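Local coordinates for PhnB protein (Bacillus cereus, PDB 3OMS) that is of uncertain function, a putative 3-demethylubiquinone-9 3-methyltransferase of the glyoxalase superfamily, at residues Thr91-Phe99 with Pro111-Gly122. Residues are numbered along the deposited sequence; the frame is centred on the assembly and turned at random. Where two conformers were deposited one is given.
With EDO (1,2-ethanediol), chain B.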
loop_
_atom_site.group_PDB
_atom_site.type_symbol
_atom_site.label_atom_id
_atom_site.label_comp_id
_atom_site.label_asym_id
_atom_site.label_seq_id
_atom_site.Cartn_x
_atom_site.Cartn_y
_atom_site.Cartn_z
ATOM N N THR A 91 6.373 -1.109 21.926
ATOM C CA THR A 91 6.261 -2.009 23.084
ATOM C C THR A 91 5.486 -3.284 22.784
ATOM O O THR A 91 4.654 -3.326 21.846
ATOM C CB THR A 91 5.543 -1.350 24.256
ATOM O OG1 THR A 91 4.213 -1.011 23.864
ATOM C CG2 THR A 91 6.298 -0.079 24.748
ATOM N N GLU A 92 5.822 -4.310 23.563
ATOM C CA GLU A 92 5.132 -5.590 23.585
ATOM C C GLU A 92 3.643 -5.409 23.793
ATOM O O GLU A 92 2.839 -6.022 23.097
ATOM C CB GLU A 92 5.693 -6.469 24.706
ATOM C CG GLU A 92 6.768 -7.448 24.239
ATOM C CD GLU A 92 6.199 -8.828 23.924
ATOM O OE1 GLU A 92 5.189 -8.915 23.180
ATOM O OE2 GLU A 92 6.749 -9.824 24.437
ATOM N N GLU A 93 3.270 -4.550 24.728
ATOM C CA GLU A 93 1.866 -4.272 24.960
ATOM C C GLU A 93 1.184 -3.761 23.708
ATOM O O GLU A 93 0.082 -4.199 23.380
ATOM C CB GLU A 93 1.687 -3.262 26.077
ATOM C CG GLU A 93 0.267 -2.697 26.191
ATOM C CD GLU A 93 0.012 -1.973 27.520
ATOM O OE1 GLU A 93 0.729 -2.246 28.516
ATOM O OE2 GLU A 93 -0.917 -1.131 27.558
ATOM N N GLU A 94 1.831 -2.825 23.005
ATOM C CA GLU A 94 1.214 -2.264 21.836
ATOM C C GLU A 94 1.045 -3.349 20.767
ATOM O O GLU A 94 -0.002 -3.421 20.146
ATOM C CB GLU A 94 2.038 -1.100 21.278
ATOM C CG GLU A 94 1.549 -0.586 19.926
ATOM C CD GLU A 94 2.570 0.323 19.193
ATOM O OE1 GLU A 94 3.698 0.575 19.686
ATOM O OE2 GLU A 94 2.250 0.717 18.075
ATOM N N ILE A 95 2.074 -4.151 20.514
ATOM C CA ILE A 95 2.000 -5.124 19.418
ATOM C C ILE A 95 0.940 -6.186 19.740
ATOM O O ILE A 95 0.128 -6.563 18.869
ATOM C CB ILE A 95 3.386 -5.742 19.016
ATOM C CG1 ILE A 95 3.197 -6.587 17.731
ATOM C CG2 ILE A 95 4.006 -6.633 20.157
ATOM C CD1 ILE A 95 4.510 -6.979 16.958
ATOM N N ASP A 96 0.894 -6.613 21.003
ATOM C CA ASP A 96 -0.096 -7.602 21.469
ATOM C C ASP A 96 -1.508 -7.090 21.261
ATOM O O ASP A 96 -2.375 -7.810 20.734
ATOM C CB ASP A 96 0.106 -7.947 22.961
ATOM C CG ASP A 96 1.333 -8.805 23.203
ATOM O OD1 ASP A 96 1.892 -9.421 22.253
ATOM O OD2 ASP A 96 1.770 -8.867 24.375
ATOM N N THR A 97 -1.737 -5.837 21.644
ATOM C CA THR A 97 -3.057 -5.232 21.530
ATOM C C THR A 97 -3.478 -5.005 20.092
ATOM O O THR A 97 -4.591 -5.353 19.735
ATOM C CB THR A 97 -3.146 -3.888 22.261
ATOM O OG1 THR A 97 -2.862 -4.102 23.639
ATOM C CG2 THR A 97 -4.564 -3.336 22.146
ATOM N N VAL A 98 -2.613 -4.418 19.266
ATOM C CA VAL A 98 -2.991 -4.123 17.906
ATOM C C VAL A 98 -3.178 -5.412 17.096
ATOM O O VAL A 98 -4.104 -5.526 16.299
ATOM C CB VAL A 98 -1.949 -3.238 17.186
ATOM C CG1 VAL A 98 -2.406 -2.906 15.817
ATOM C CG2 VAL A 98 -1.667 -1.955 17.953
ATOM N N PHE A 99 -2.283 -6.365 17.261
ATOM C CA PHE A 99 -2.414 -7.631 16.538
ATOM C C PHE A 99 -3.779 -8.298 16.823
ATOM O O PHE A 99 -4.484 -8.694 15.893
ATOM C CB PHE A 99 -1.265 -8.584 16.882
ATOM C CG PHE A 99 -1.193 -9.789 15.987
ATOM C CD1 PHE A 99 -0.507 -9.729 14.780
ATOM C CD2 PHE A 99 -1.804 -10.989 16.350
ATOM C CE1 PHE A 99 -0.424 -10.838 13.959
ATOM C CE2 PHE A 99 -1.746 -12.099 15.506
ATOM C CZ PHE A 99 -1.068 -12.028 14.346
ATOM N N PRO A 111 1.433 -16.415 12.848
ATOM C CA PRO A 111 0.958 -16.031 14.161
ATOM C C PRO A 111 1.978 -15.174 14.885
ATOM O O PRO A 111 3.195 -15.302 14.638
ATOM C CB PRO A 111 0.780 -17.370 14.860
ATOM C CG PRO A 111 1.701 -18.280 14.209
ATOM C CD PRO A 111 1.656 -17.871 12.765
ATOM N N LEU A 112 1.491 -14.331 15.791
ATOM C CA LEU A 112 2.323 -13.386 16.525
ATOM C C LEU A 112 3.196 -14.135 17.508
ATOM O O LEU A 112 2.694 -14.832 18.431
ATOM C CB LEU A 112 1.474 -12.370 17.257
ATOM C CG LEU A 112 2.286 -11.316 18.039
ATOM C CD1 LEU A 112 3.146 -10.531 17.083
ATOM C CD2 LEU A 112 1.373 -10.396 18.856
ATOM N N GLY A 113 4.516 -13.976 17.359
ATOM C CA GLY A 113 5.432 -14.644 18.257
ATOM C C GLY A 113 6.870 -14.417 17.869
ATOM O O GLY A 113 7.162 -13.496 17.098
ATOM N N SER A 114 7.743 -15.277 18.395
ATOM C CA SER A 114 9.173 -15.173 18.123
ATOM C C SER A 114 9.545 -15.947 16.865
ATOM O O SER A 114 9.027 -17.058 16.601
ATOM C CB SER A 114 9.997 -15.663 19.315
ATOM O OG SER A 114 9.887 -14.751 20.400
ATOM N N TYR A 115 10.444 -15.353 16.082
ATOM C CA TYR A 115 10.944 -15.999 14.872
ATOM C C TYR A 115 12.465 -15.799 14.784
ATOM O O TYR A 115 13.011 -14.931 15.478
ATOM C CB TYR A 115 10.261 -15.395 13.665
ATOM C CG TYR A 115 8.800 -15.772 13.513
ATOM C CD1 TYR A 115 8.419 -16.919 12.842
ATOM C CD2 TYR A 115 7.809 -14.961 14.031
ATOM C CE1 TYR A 115 7.063 -17.248 12.673
ATOM C CE2 TYR A 115 6.467 -15.286 13.893
ATOM C CZ TYR A 115 6.092 -16.427 13.229
ATOM O OH TYR A 115 4.752 -16.695 13.091
ATOM N N PRO A 116 13.150 -16.584 13.931
ATOM C CA PRO A 116 14.615 -16.330 13.867
ATOM C C PRO A 116 14.927 -14.857 13.511
ATOM O O PRO A 116 15.814 -14.240 14.121
ATOM C CB PRO A 116 15.096 -17.315 12.801
ATOM C CG PRO A 116 14.048 -18.461 12.863
ATOM C CD PRO A 116 12.740 -17.721 13.076
ATOM N N PHE A 117 14.138 -14.285 12.601
ATOM C CA PHE A 117 14.360 -12.917 12.117
ATOM C C PHE A 117 13.839 -11.799 13.036
ATOM O O PHE A 117 14.076 -10.619 12.750
ATOM C CB PHE A 117 13.783 -12.750 10.687
ATOM C CG PHE A 117 12.340 -13.235 10.523
ATOM C CD1 PHE A 117 11.267 -12.342 10.659
ATOM C CD2 PHE A 117 12.065 -14.577 10.212
ATOM C CE1 PHE A 117 9.943 -12.783 10.517
ATOM C CE2 PHE A 117 10.744 -15.028 10.073
ATOM C CZ PHE A 117 9.687 -14.122 10.213
ATOM N N SER A 118 13.137 -12.145 14.124
ATOM C CA SER A 118 12.455 -11.138 14.956
ATOM C C SER A 118 12.062 -11.679 16.324
ATOM O O SER A 118 11.561 -12.798 16.428
ATOM C CB SER A 118 11.167 -10.663 14.280
ATOM O OG SER A 118 10.566 -9.588 15.003
ATOM N N LYS A 119 12.237 -10.858 17.353
ATOM C CA LYS A 119 11.793 -11.231 18.708
ATOM C C LYS A 119 10.269 -11.359 18.769
ATOM O O LYS A 119 9.722 -12.177 19.510
ATOM C CB LYS A 119 12.283 -10.221 19.764
ATOM C CG LYS A 119 11.572 -8.838 19.816
ATOM C CD LYS A 119 12.091 -7.985 21.032
ATOM C CE LYS A 119 13.104 -6.888 20.595
ATOM N NZ LYS A 119 14.004 -6.460 21.724
ATOM N N LYS A 120 9.596 -10.528 17.983
ATOM C CA LYS A 120 8.145 -10.498 17.998
ATOM C C LYS A 120 7.632 -9.976 16.663
ATOM O O LYS A 120 7.818 -8.806 16.335
ATOM C CB LYS A 120 7.646 -9.623 19.126
ATOM C CG LYS A 120 6.192 -9.815 19.479
ATOM C CD LYS A 120 5.970 -10.763 20.625
ATOM C CE LYS A 120 4.487 -10.759 20.998
ATOM N NZ LYS A 120 4.159 -11.260 22.371
ATOM N N PHE A 121 6.954 -10.858 15.936
ATOM C CA PHE A 121 6.436 -10.576 14.588
ATOM C C PHE A 121 5.181 -11.373 14.299
ATOM O O PHE A 121 5.039 -12.532 14.737
ATOM C CB PHE A 121 7.473 -10.935 13.529
ATOM C CG PHE A 121 6.972 -10.820 12.110
ATOM C CD1 PHE A 121 7.041 -9.594 11.439
ATOM C CD2 PHE A 121 6.477 -11.939 11.434
ATOM C CE1 PHE A 121 6.602 -9.465 10.106
ATOM C CE2 PHE A 121 6.034 -11.826 10.103
ATOM C CZ PHE A 121 6.110 -10.576 9.436
ATOM N N GLY A 122 4.273 -10.767 13.548
ATOM C CA GLY A 122 3.117 -11.492 13.035
ATOM C C GLY A 122 2.625 -10.898 11.752
ATOM O O GLY A 122 2.925 -9.724 11.425
HETATM C C1 EDO B . 5.918 -19.314 15.245
HETATM O O1 EDO B . 5.916 -20.671 15.716
HETATM C C2 EDO B . 5.594 -18.328 16.369
HETATM O O2 EDO B . 6.657 -18.262 17.344
#
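K120 reaches to helix 92-103 and binds E92 and D96, one turn apart on that helix. In this glyoxalase-family fold the helix lies against a four-stranded mixed sheet. The contact joins it to L112 and K120, where the chain turns corners, and to the start of strand 121-125. K120 NZ lies 2.7 Å from E92 OE1 and 2.9 Å from D96 OD1. Both carboxylates use the syn lone pair, and the lysine chain crosses each acid at about a right angle. A bend at chi2 (96°) brings K120 NZ to the two acids. The two acids probably stabilise the charged ammonium at this partly exposed border.

Beside the salt bridges the contact is largely apolar. I95 CD1 packs 3.8 Å from L112 CD1, while I95 CG2 touches K120 CG. I95 also rests on L134 of strand 131-136. L112 CD2 touches D96 OD1 and F99 CB. F99 has CG anti to its backbone N (chi1 -169°), which carries the ring toward L112 and G122. I108 of strand 107-111 also touches F99. G122 has no side chain, so its CA comes within 3.7 Å of F99 CE1. L112 CB sits over the ring centre in a CH-pi contact, 3.6 Å from the F99 centroid and 11° off the ring normal.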